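Conserved exported protein (Bacteroides fragilis, PDB 3CLW) is of unproven function but probably hydrolyses O-glycosidic bonds in carbohydrates, using a TIM-barrel domain. Local coordinates at residues 177-189 with 224-237. Sequence-based numbering, arbitrary orientation.
Sequences HVNYISPNNEPNG and DTKILIPEVGDMKY
The backbone of Lys226 lies between Asn179 and Ile181: its N-H bonds Asn179 O (2.9 Å) and its O accepts the N-H of Ile181, while Leu228 N goes on to Ile181 O with an almost straight N-H (174°). This is the regular bonding of neighbouring parallel strands in a TIM barrel, and Thr225 OG1 extends it backward by capturing Val178 O. Just beyond strand 178-182 the backbones part briefly, and water 1 bridges Asn184 N and Leu228 O before they close up again.

Side-chain polar bonds then take over. Ser182 OG, set anti to its own N (chi1 -178°), reaches the anti lone pair of Glu231 OE1 at 2.6 Å. OE1 also salt-bridges Arg69, and Ser311 and His277 bond OE2, probably fixing the carboxylate's rotation. His277 also bonds Glu186 OE2; Asn185-Glu186 is consistent with the Asn-Glu pair of clan A glycoside hydrolases. Asn188 OD1 accepts Gly233 N at 2.8 Å; water 2 joins Asn188 ND2 to Tyr237 OH.

Among nonpolar contacts, Asn188 CB makes a CH-pi contact over the Tyr237 ring face, 3.5 Å from the centroid, Glu186 CG packs on Gly233 CA (3.5 Å), and Ile181 CD1 meets Thr225 CG2. Helix 204-221 covers Pro183 and Ile227, helix 251-256 packs on Ile229 and Val232, and strand 125-128 flanks strand 178-182.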
# COMPACT_ATOMS: atom_id res chain seq x y z
N HIS A 177 0.15 -6.02 -17.00
CA HIS A 177 -1.16 -5.31 -16.85
C HIS A 177 -0.96 -4.14 -15.91
O HIS A 177 -1.17 -4.25 -14.73
CB HIS A 177 -2.29 -6.21 -16.36
CG HIS A 177 -2.52 -7.41 -17.22
ND1 HIS A 177 -3.05 -8.59 -16.75
CD2 HIS A 177 -2.24 -7.63 -18.54
CE1 HIS A 177 -3.11 -9.47 -17.73
NE2 HIS A 177 -2.63 -8.91 -18.83
N VAL A 178 -0.47 -3.04 -16.46
CA VAL A 178 -0.37 -1.80 -15.74
C VAL A 178 -1.76 -1.21 -15.76
O VAL A 178 -2.20 -0.64 -16.76
CB VAL A 178 0.60 -0.85 -16.44
CG1 VAL A 178 0.70 0.48 -15.66
CG2 VAL A 178 1.96 -1.56 -16.63
N ASN A 179 -2.47 -1.38 -14.64
CA ASN A 179 -3.88 -1.00 -14.59
C ASN A 179 -4.15 0.37 -13.97
O ASN A 179 -5.26 0.89 -14.07
CB ASN A 179 -4.66 -2.08 -13.85
CG ASN A 179 -4.55 -3.44 -14.52
OD1 ASN A 179 -4.57 -3.54 -15.76
ND2 ASN A 179 -4.41 -4.49 -13.72
N TYR A 180 -3.13 0.96 -13.33
CA TYR A 180 -3.30 2.24 -12.62
C TYR A 180 -2.08 3.13 -12.79
O TYR A 180 -0.95 2.63 -12.92
CB TYR A 180 -3.51 2.00 -11.13
CG TYR A 180 -4.48 0.88 -10.77
CD1 TYR A 180 -4.02 -0.43 -10.52
CD2 TYR A 180 -5.85 1.14 -10.64
CE1 TYR A 180 -4.90 -1.45 -10.17
CE2 TYR A 180 -6.74 0.14 -10.32
CZ TYR A 180 -6.27 -1.16 -10.07
OH TYR A 180 -7.18 -2.13 -9.72
N ILE A 181 -2.31 4.44 -12.81
CA ILE A 181 -1.25 5.45 -12.84
C ILE A 181 -1.53 6.45 -11.76
O ILE A 181 -2.60 7.05 -11.75
CB ILE A 181 -1.16 6.23 -14.17
CG1 ILE A 181 -0.65 5.35 -15.31
CG2 ILE A 181 -0.22 7.45 -14.03
CD1 ILE A 181 -1.00 5.85 -16.68
N SER A 182 -0.55 6.65 -10.90
CA SER A 182 -0.64 7.59 -9.80
C SER A 182 0.38 8.73 -10.00
O SER A 182 1.57 8.57 -9.73
CB SER A 182 -0.46 6.83 -8.49
OG SER A 182 -0.58 7.70 -7.40
N PRO A 183 -0.09 9.88 -10.54
CA PRO A 183 0.86 10.93 -10.98
C PRO A 183 1.49 11.74 -9.85
O PRO A 183 2.59 12.30 -10.02
CB PRO A 183 -0.02 11.82 -11.89
CG PRO A 183 -1.40 11.72 -11.26
CD PRO A 183 -1.49 10.27 -10.77
N ASN A 184 0.84 11.78 -8.69
CA ASN A 184 1.32 12.66 -7.62
C ASN A 184 1.36 11.96 -6.28
O ASN A 184 0.42 11.23 -5.92
CB ASN A 184 0.42 13.89 -7.50
CG ASN A 184 0.42 14.76 -8.77
OD1 ASN A 184 -0.22 14.42 -9.78
ND2 ASN A 184 1.15 15.89 -8.71
N ASN A 185 2.46 12.17 -5.55
CA ASN A 185 2.63 11.60 -4.23
C ASN A 185 2.65 12.66 -3.14
O ASN A 185 3.34 13.67 -3.26
CB ASN A 185 3.94 10.84 -4.14
CG ASN A 185 4.15 10.20 -2.77
OD1 ASN A 185 3.31 9.41 -2.34
ND2 ASN A 185 5.28 10.51 -2.11
N GLU A 186 1.92 12.40 -2.07
CA GLU A 186 1.87 13.31 -0.93
C GLU A 186 1.97 14.80 -1.37
O GLU A 186 2.89 15.51 -0.99
CB GLU A 186 2.93 12.90 0.10
CG GLU A 186 2.72 11.46 0.56
CD GLU A 186 3.60 11.03 1.74
OE1 GLU A 186 4.54 11.75 2.09
OE2 GLU A 186 3.34 9.96 2.33
N PRO A 187 1.00 15.26 -2.19
CA PRO A 187 1.07 16.64 -2.70
C PRO A 187 0.87 17.73 -1.62
O PRO A 187 1.21 18.88 -1.84
CB PRO A 187 -0.04 16.68 -3.77
CG PRO A 187 -1.01 15.69 -3.33
CD PRO A 187 -0.20 14.57 -2.69
N ASN A 188 0.39 17.34 -0.45
CA ASN A 188 0.37 18.20 0.75
C ASN A 188 1.77 18.56 1.27
O ASN A 188 1.94 19.55 1.98
CB ASN A 188 -0.37 17.46 1.86
CG ASN A 188 0.23 16.08 2.16
OD1 ASN A 188 -0.00 15.10 1.44
ND2 ASN A 188 1.02 16.01 3.22
N GLY A 189 2.76 17.75 0.94
CA GLY A 189 4.06 17.84 1.59
C GLY A 189 4.90 19.01 1.16
O GLY A 189 4.88 19.42 -0.00
N ASP A 224 -6.19 0.18 -21.27
CA ASP A 224 -7.07 -0.17 -20.17
C ASP A 224 -6.42 0.17 -18.83
O ASP A 224 -6.05 -0.73 -18.05
CB ASP A 224 -7.42 -1.68 -20.26
CG ASP A 224 -8.55 -2.09 -19.31
OD1 ASP A 224 -9.23 -1.19 -18.76
OD2 ASP A 224 -8.74 -3.31 -19.10
N THR A 225 -6.26 1.48 -18.57
CA THR A 225 -5.57 1.98 -17.38
C THR A 225 -6.35 3.13 -16.74
O THR A 225 -6.90 3.94 -17.46
CB THR A 225 -4.12 2.48 -17.73
OG1 THR A 225 -3.36 1.43 -18.35
CG2 THR A 225 -3.40 2.93 -16.48
N LYS A 226 -6.36 3.22 -15.41
CA LYS A 226 -7.07 4.26 -14.72
C LYS A 226 -6.21 5.11 -13.79
O LYS A 226 -5.13 4.69 -13.35
CB LYS A 226 -8.24 3.64 -13.95
CG LYS A 226 -9.36 3.13 -14.83
CD LYS A 226 -10.35 2.42 -13.97
CE LYS A 226 -11.24 1.43 -14.73
NZ LYS A 226 -12.01 2.01 -15.89
N ILE A 227 -6.71 6.30 -13.47
CA ILE A 227 -5.95 7.33 -12.79
C ILE A 227 -6.30 7.36 -11.31
O ILE A 227 -7.48 7.49 -10.96
CB ILE A 227 -6.26 8.73 -13.36
CG1 ILE A 227 -6.07 8.78 -14.89
CG2 ILE A 227 -5.45 9.81 -12.64
CD1 ILE A 227 -6.91 9.92 -15.55
N LEU A 228 -5.28 7.27 -10.46
CA LEU A 228 -5.47 7.24 -9.01
C LEU A 228 -4.84 8.45 -8.34
O LEU A 228 -3.66 8.73 -8.54
CB LEU A 228 -4.88 5.95 -8.39
CG LEU A 228 -5.01 5.85 -6.86
CD1 LEU A 228 -6.49 5.81 -6.39
CD2 LEU A 228 -4.22 4.69 -6.24
N ILE A 229 -5.64 9.14 -7.52
CA ILE A 229 -5.20 10.30 -6.75
C ILE A 229 -5.87 10.20 -5.38
O ILE A 229 -6.78 9.43 -5.21
CB ILE A 229 -5.58 11.65 -7.49
CG1 ILE A 229 -7.10 11.73 -7.70
CG2 ILE A 229 -4.85 11.73 -8.84
CD1 ILE A 229 -7.65 13.13 -7.79
N PRO A 230 -5.48 11.05 -4.41
CA PRO A 230 -4.37 12.01 -4.41
C PRO A 230 -3.09 11.58 -3.70
O PRO A 230 -2.11 12.32 -3.74
CB PRO A 230 -4.97 13.22 -3.69
CG PRO A 230 -5.91 12.57 -2.68
CD PRO A 230 -6.38 11.27 -3.26
N GLU A 231 -3.10 10.42 -3.03
CA GLU A 231 -1.90 9.95 -2.31
C GLU A 231 -1.44 10.96 -1.25
O GLU A 231 -0.21 11.16 -1.05
CB GLU A 231 -0.73 9.64 -3.26
CG GLU A 231 -1.08 8.73 -4.41
CD GLU A 231 -0.84 7.24 -4.11
OE1 GLU A 231 -0.82 6.45 -5.09
OE2 GLU A 231 -0.66 6.87 -2.92
N VAL A 232 -2.40 11.58 -0.58
CA VAL A 232 -2.05 12.50 0.53
C VAL A 232 -1.30 11.79 1.68
O VAL A 232 -1.63 10.67 2.07
CB VAL A 232 -3.29 13.33 1.07
CG1 VAL A 232 -3.64 14.51 0.08
CG2 VAL A 232 -4.48 12.47 1.37
N GLY A 233 -0.29 12.47 2.22
CA GLY A 233 0.55 11.86 3.25
C GLY A 233 -0.12 11.56 4.57
O GLY A 233 0.35 10.73 5.34
N ASP A 234 -1.23 12.25 4.83
CA ASP A 234 -1.96 12.16 6.09
C ASP A 234 -3.44 12.18 5.72
O ASP A 234 -3.86 13.02 4.90
CB ASP A 234 -1.57 13.34 7.01
CG ASP A 234 -2.08 13.19 8.45
OD1 ASP A 234 -3.23 12.75 8.65
OD2 ASP A 234 -1.34 13.56 9.39
N MET A 235 -4.22 11.27 6.30
CA MET A 235 -5.65 11.17 5.97
C MET A 235 -6.41 12.48 6.34
O MET A 235 -7.54 12.68 5.92
CB MET A 235 -6.29 9.95 6.66
CG MET A 235 -5.97 8.57 6.04
SD MET A 235 -6.15 7.20 7.24
CE MET A 235 -6.46 5.87 6.09
N LYS A 236 -5.79 13.38 7.09
CA LYS A 236 -6.48 14.61 7.55
C LYS A 236 -6.73 15.54 6.37
O LYS A 236 -7.70 16.27 6.37
CB LYS A 236 -5.76 15.32 8.69
CG LYS A 236 -4.52 16.08 8.27
CD LYS A 236 -3.77 16.66 9.44
CE LYS A 236 -2.47 17.27 8.94
NZ LYS A 236 -1.71 18.02 10.00
N TYR A 237 -5.87 15.46 5.36
CA TYR A 237 -6.04 16.23 4.13
C TYR A 237 -7.24 15.79 3.28
O TYR A 237 -7.56 16.41 2.28
CB TYR A 237 -4.75 16.19 3.32
CG TYR A 237 -3.64 16.95 3.98
CD1 TYR A 237 -3.53 18.35 3.84
CD2 TYR A 237 -2.68 16.29 4.76
CE1 TYR A 237 -2.50 19.05 4.45
CE2 TYR A 237 -1.66 16.99 5.36
CZ TYR A 237 -1.57 18.36 5.21
OH TYR A 237 -0.53 19.05 5.82
O HOH W 1 -1.68 10.71 -7.50
O HOH W 2 2.05 18.14 5.36